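Side-chain contacts in R.Ecl18kI (Enterobacter cloacae, PDB 2GB7), which recognises the double-stranded DNA sequence 5'-CCNGG-3', flips nucleotides out of the helix as it does so, and cleaves both strands before the first C: residues 161-166 against 256-261; 281-286 against 294-299. The protein carries 1 engineered substitution. One frame throughout, in Å; residues are numbered along the deposited sequence.

Contact 1: 161-166 against 256-261; sequences LVMPGV and MELSRK
M163, the last residue of strand 161-163, reaches residues 258 and 259 of helix 248-259 with the end of its side chain alone. Its CE methyl lies 3.6 Å from L258 CB, and the sulfur passes alongside S259, SD standing 4.1 Å from S259 CA. CG is anti to the backbone N (chi1 -165°), which sends the chain toward the helix; bends at the next two torsions then fold SD and CE along the helix surface. An unbranched, flexible thioether suits this place, since it can follow the uneven ground between a leucine root and a small serine. S259 can sit in a buried spot because its hydroxyl is bonded back to its own helix, OG giving a 2.7 Å hydrogen bond to M256 O. M177 of the adjoining strand 177-181 touches both M163 and L258 and extends the packing. On the solvent side the contact gives way to charge: E257, R260 and K261 are exposed and leave the strand untouched. This is plain structural packing of a helix on the second strand of the mixed sheet in a PDDEXK-type nuclease fold. With no hydrogen bond crossing between the segments, dispersion and the burial of apolar surface join them.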
# COMPACT_ATOMS: atom_id res chain seq x y z
N LEU F 161 15.41 -8.85 -8.92
CA LEU F 161 16.54 -9.65 -9.43
C LEU F 161 16.48 -9.77 -10.93
O LEU F 161 15.42 -9.97 -11.49
CB LEU F 161 16.49 -11.04 -8.85
CG LEU F 161 16.51 -11.10 -7.32
CD1 LEU F 161 16.12 -12.45 -6.80
CD2 LEU F 161 17.86 -10.63 -6.76
N VAL F 162 17.65 -9.65 -11.55
CA VAL F 162 17.77 -9.73 -12.99
C VAL F 162 18.82 -10.80 -13.31
O VAL F 162 19.99 -10.66 -12.94
CB VAL F 162 18.27 -8.41 -13.57
CG1 VAL F 162 18.40 -8.50 -15.09
CG2 VAL F 162 17.36 -7.21 -13.14
N MET F 163 18.41 -11.85 -14.00
CA MET F 163 19.30 -12.97 -14.35
C MET F 163 19.56 -12.84 -15.85
O MET F 163 18.61 -12.88 -16.64
CB MET F 163 18.58 -14.28 -14.04
CG MET F 163 19.40 -15.55 -14.00
SD MET F 163 20.20 -15.97 -15.57
CE MET F 163 18.78 -16.29 -16.60
N PRO F 164 20.84 -12.80 -16.27
CA PRO F 164 22.07 -12.89 -15.48
C PRO F 164 22.62 -11.57 -14.99
O PRO F 164 23.54 -11.54 -14.15
CB PRO F 164 23.05 -13.53 -16.48
CG PRO F 164 22.66 -12.84 -17.82
CD PRO F 164 21.12 -12.77 -17.73
N GLY F 165 22.10 -10.46 -15.50
CA GLY F 165 22.63 -9.20 -15.05
C GLY F 165 21.97 -8.10 -15.83
O GLY F 165 21.41 -8.35 -16.91
N VAL F 166 22.06 -6.88 -15.30
CA VAL F 166 21.51 -5.70 -16.00
C VAL F 166 22.20 -5.39 -17.34
O VAL F 166 21.54 -4.98 -18.28
CB VAL F 166 21.46 -4.43 -15.10
CG1 VAL F 166 20.51 -4.68 -13.94
CG2 VAL F 166 22.84 -4.05 -14.58
N MET F 256 17.57 -22.00 -13.55
CA MET F 256 18.76 -22.81 -13.70
C MET F 256 18.93 -23.16 -15.16
O MET F 256 20.04 -23.05 -15.71
CB MET F 256 18.65 -24.08 -12.87
CG MET F 256 19.92 -24.91 -12.86
SD MET F 256 21.37 -24.04 -12.25
CE MET F 256 22.68 -25.13 -12.85
N GLU F 257 17.83 -23.50 -15.82
CA GLU F 257 17.91 -23.85 -17.25
C GLU F 257 18.37 -22.67 -18.09
O GLU F 257 19.20 -22.85 -18.98
CB GLU F 257 16.59 -24.40 -17.79
CG GLU F 257 16.21 -25.71 -17.15
CD GLU F 257 14.74 -26.08 -17.37
OE1 GLU F 257 13.93 -25.21 -17.79
OE2 GLU F 257 14.41 -27.25 -17.10
N LEU F 258 17.84 -21.47 -17.80
CA LEU F 258 18.25 -20.27 -18.54
C LEU F 258 19.68 -19.88 -18.22
O LEU F 258 20.42 -19.47 -19.10
CB LEU F 258 17.32 -19.07 -18.27
CG LEU F 258 15.94 -19.13 -18.89
CD1 LEU F 258 15.04 -18.07 -18.27
CD2 LEU F 258 15.97 -19.00 -20.42
N SER F 259 20.08 -20.05 -16.96
CA SER F 259 21.43 -19.71 -16.52
C SER F 259 22.51 -20.48 -17.27
O SER F 259 23.59 -19.95 -17.53
CB SER F 259 21.57 -19.93 -15.01
OG SER F 259 21.81 -21.29 -14.72
N ARG F 260 22.22 -21.73 -17.62
CA ARG F 260 23.18 -22.55 -18.37
C ARG F 260 23.53 -21.95 -19.72
O ARG F 260 24.61 -22.22 -20.26
CB ARG F 260 22.67 -23.97 -18.59
CG ARG F 260 22.42 -24.75 -17.33
CD ARG F 260 22.10 -26.18 -17.72
NE ARG F 260 20.82 -26.61 -17.17
CZ ARG F 260 20.66 -27.19 -15.98
NH1 ARG F 260 21.70 -27.41 -15.18
NH2 ARG F 260 19.44 -27.54 -15.59
N LYS F 261 22.63 -21.15 -20.28
CA LYS F 261 22.87 -20.47 -21.55
C LYS F 261 23.90 -19.34 -21.41
O LYS F 261 24.44 -18.84 -22.40
CB LYS F 261 21.55 -19.96 -22.14
CG LYS F 261 20.49 -21.03 -22.29
CD LYS F 261 19.19 -20.39 -22.70
CE LYS F 261 18.02 -21.36 -22.62
NZ LYS F 261 18.06 -22.38 -23.70

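Contact 2: 281-286 against 294-299; sequences KQIEKY and NYYRNR
Y296 and I283 meet where 281-285 and 294-299 run almost antiparallel (169° between their short axes, which come within 9.6 Å), in a helical hairpin near the C terminus that packs on strand 140-141 at the margin of the sheet. The apolar packing is close: I283 CG1 lies 3.3 Å from Y296 CB, the two side chains sliding past each other in opposite directions. Y286 adds its ring obliquely, CD2 being 3.8 Å from Y296 CE1. A CH-pi contact comes next. Q282 CB sits over one face of the Y296 ring, 3.9 Å from its centroid, while Y295 CD2 lies over the opposite face, so the phenol is held between two neighbours. The polar contact is weaker. Q282 crosses Y296 at about a right angle, and Y296 OH gives a weak 2.9 Å hydrogen bond to Q282 OE1. The amide has other partners outside: NE2 donates to D140 OD1 and S278 O, and OE1 accepts from V141 N. Glutamine suits this buried place, offering methylenes to a ring and an amide to strand 140-141. The chemistry implies that hydrophobic burial joins the two helices, while the amide fastens helix 269-285 to strand 140-141, as R299, through its salt bridge to D140, does for helix 290-302.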
# COMPACT_ATOMS: atom_id res chain seq x y z
N LYS F 281 30.55 -3.04 -8.28
CA LYS F 281 29.58 -2.17 -7.61
C LYS F 281 28.78 -2.92 -6.55
O LYS F 281 28.56 -2.44 -5.43
CB LYS F 281 28.63 -1.64 -8.67
CG LYS F 281 27.80 -0.46 -8.29
CD LYS F 281 28.29 0.81 -8.98
CE LYS F 281 28.12 0.71 -10.50
NZ LYS F 281 28.46 2.00 -11.17
N GLN F 282 28.32 -4.11 -6.89
CA GLN F 282 27.54 -4.90 -5.95
C GLN F 282 28.38 -5.45 -4.81
O GLN F 282 27.91 -5.49 -3.67
CB GLN F 282 26.81 -6.02 -6.69
CG GLN F 282 25.72 -5.48 -7.61
CD GLN F 282 25.18 -6.55 -8.51
OE1 GLN F 282 24.25 -7.29 -8.15
NE2 GLN F 282 25.75 -6.66 -9.70
N ILE F 283 29.63 -5.82 -5.08
CA ILE F 283 30.54 -6.25 -4.01
C ILE F 283 30.71 -5.13 -2.97
O ILE F 283 30.81 -5.41 -1.77
CB ILE F 283 31.91 -6.71 -4.53
CG1 ILE F 283 31.79 -8.01 -5.32
CG2 ILE F 283 32.89 -6.93 -3.37
CD1 ILE F 283 33.02 -8.32 -6.18
N GLU F 284 30.72 -3.89 -3.45
CA GLU F 284 30.82 -2.72 -2.57
C GLU F 284 29.63 -2.65 -1.63
O GLU F 284 29.81 -2.44 -0.43
CB GLU F 284 30.86 -1.44 -3.39
CG GLU F 284 31.27 -0.18 -2.64
CD GLU F 284 31.73 0.89 -3.61
OE1 GLU F 284 31.17 0.96 -4.72
OE2 GLU F 284 32.66 1.66 -3.27
N LYS F 285 28.44 -2.81 -2.20
CA LYS F 285 27.19 -2.78 -1.44
C LYS F 285 27.19 -3.85 -0.37
O LYS F 285 26.73 -3.63 0.74
CB LYS F 285 25.98 -2.96 -2.38
CG LYS F 285 25.40 -1.67 -2.99
CD LYS F 285 26.47 -0.75 -3.61
CE LYS F 285 25.88 0.28 -4.57
NZ LYS F 285 27.00 0.92 -5.32
N TYR F 286 27.75 -5.02 -0.69
CA TYR F 286 27.74 -6.17 0.22
C TYR F 286 29.09 -6.44 0.86
O TYR F 286 29.38 -7.56 1.30
CB TYR F 286 27.23 -7.41 -0.54
CG TYR F 286 25.78 -7.25 -0.92
CD1 TYR F 286 24.80 -7.13 0.07
CD2 TYR F 286 25.39 -7.17 -2.24
CE1 TYR F 286 23.47 -6.97 -0.25
CE2 TYR F 286 24.05 -6.99 -2.58
CZ TYR F 286 23.10 -6.91 -1.58
OH TYR F 286 21.78 -6.74 -1.90
N ASN F 294 31.94 -13.47 -1.86
CA ASN F 294 32.52 -14.60 -2.54
C ASN F 294 31.69 -15.02 -3.76
O ASN F 294 32.25 -15.39 -4.79
CB ASN F 294 32.79 -15.72 -1.54
CG ASN F 294 33.84 -15.28 -0.51
OD1 ASN F 294 34.53 -14.28 -0.69
ND2 ASN F 294 33.95 -16.05 0.57
N TYR F 295 30.36 -14.93 -3.65
CA TYR F 295 29.47 -15.23 -4.77
C TYR F 295 29.77 -14.32 -5.95
O TYR F 295 29.89 -14.78 -7.10
CB TYR F 295 28.01 -15.09 -4.33
CG TYR F 295 27.05 -14.94 -5.48
CD1 TYR F 295 26.52 -16.05 -6.12
CD2 TYR F 295 26.67 -13.67 -5.91
CE1 TYR F 295 25.66 -15.89 -7.20
CE2 TYR F 295 25.79 -13.51 -6.95
CZ TYR F 295 25.30 -14.62 -7.60
OH TYR F 295 24.42 -14.45 -8.64
N TYR F 296 29.92 -13.03 -5.68
CA TYR F 296 30.22 -12.09 -6.75
C TYR F 296 31.62 -12.29 -7.34
O TYR F 296 31.82 -12.19 -8.55
CB TYR F 296 30.05 -10.67 -6.27
CG TYR F 296 28.60 -10.23 -6.20
CD1 TYR F 296 28.02 -9.95 -4.98
CD2 TYR F 296 27.83 -10.05 -7.36
CE1 TYR F 296 26.71 -9.54 -4.89
CE2 TYR F 296 26.49 -9.64 -7.28
CZ TYR F 296 25.95 -9.39 -6.01
OH TYR F 296 24.65 -8.94 -5.81
N ARG F 297 32.60 -12.59 -6.49
CA ARG F 297 33.95 -12.76 -7.00
C ARG F 297 34.07 -14.01 -7.88
O ARG F 297 34.86 -14.03 -8.82
CB ARG F 297 35.02 -12.62 -5.89
CG ARG F 297 35.02 -13.65 -4.82
CD ARG F 297 36.18 -13.42 -3.81
NE ARG F 297 36.26 -12.04 -3.32
CZ ARG F 297 37.05 -11.65 -2.31
NH1 ARG F 297 37.82 -12.53 -1.68
NH2 ARG F 297 37.07 -10.38 -1.93
N ASN F 298 33.24 -15.04 -7.63
CA ASN F 298 33.17 -16.17 -8.57
C ASN F 298 32.70 -15.70 -9.95
O ASN F 298 33.22 -16.15 -10.98
CB ASN F 298 32.22 -17.26 -8.09
CG ASN F 298 32.72 -17.96 -6.85
OD1 ASN F 298 33.93 -18.06 -6.61
ND2 ASN F 298 31.78 -18.47 -6.05
N ARG F 299 31.73 -14.80 -9.97
CA ARG F 299 31.26 -14.28 -11.25
C ARG F 299 32.30 -13.43 -11.94
O ARG F 299 32.44 -13.50 -13.15
CB ARG F 299 29.95 -13.51 -11.06
CG ARG F 299 28.81 -14.47 -10.76
CD ARG F 299 27.59 -13.78 -10.32
NE ARG F 299 27.09 -12.82 -11.30
CZ ARG F 299 26.21 -11.87 -10.99
NH1 ARG F 299 25.76 -11.80 -9.75
NH2 ARG F 299 25.78 -11.02 -11.91

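From the N terminus, the chain runs through helix 102-134 and strand 140-141 before reaching strand 161-163. Contact 1 then closes a long loop of 89 residues, which takes in the remaining strands of the mixed sheet and brings helix 248-259 back against the second strand. Contact 2 opens only afterwards, closing a short hairpin of helices 269-285 and 290-302 with seven residues between its segments. The two loops are therefore in series, neither nested nor crossed. Their centres lie 16 Å apart, yet they touch where P164 O comes 3.2 Å from R299 NH2. D140 also joins them, bonding to V166 N and to R299, so the C-terminal helices are tied to the sheet.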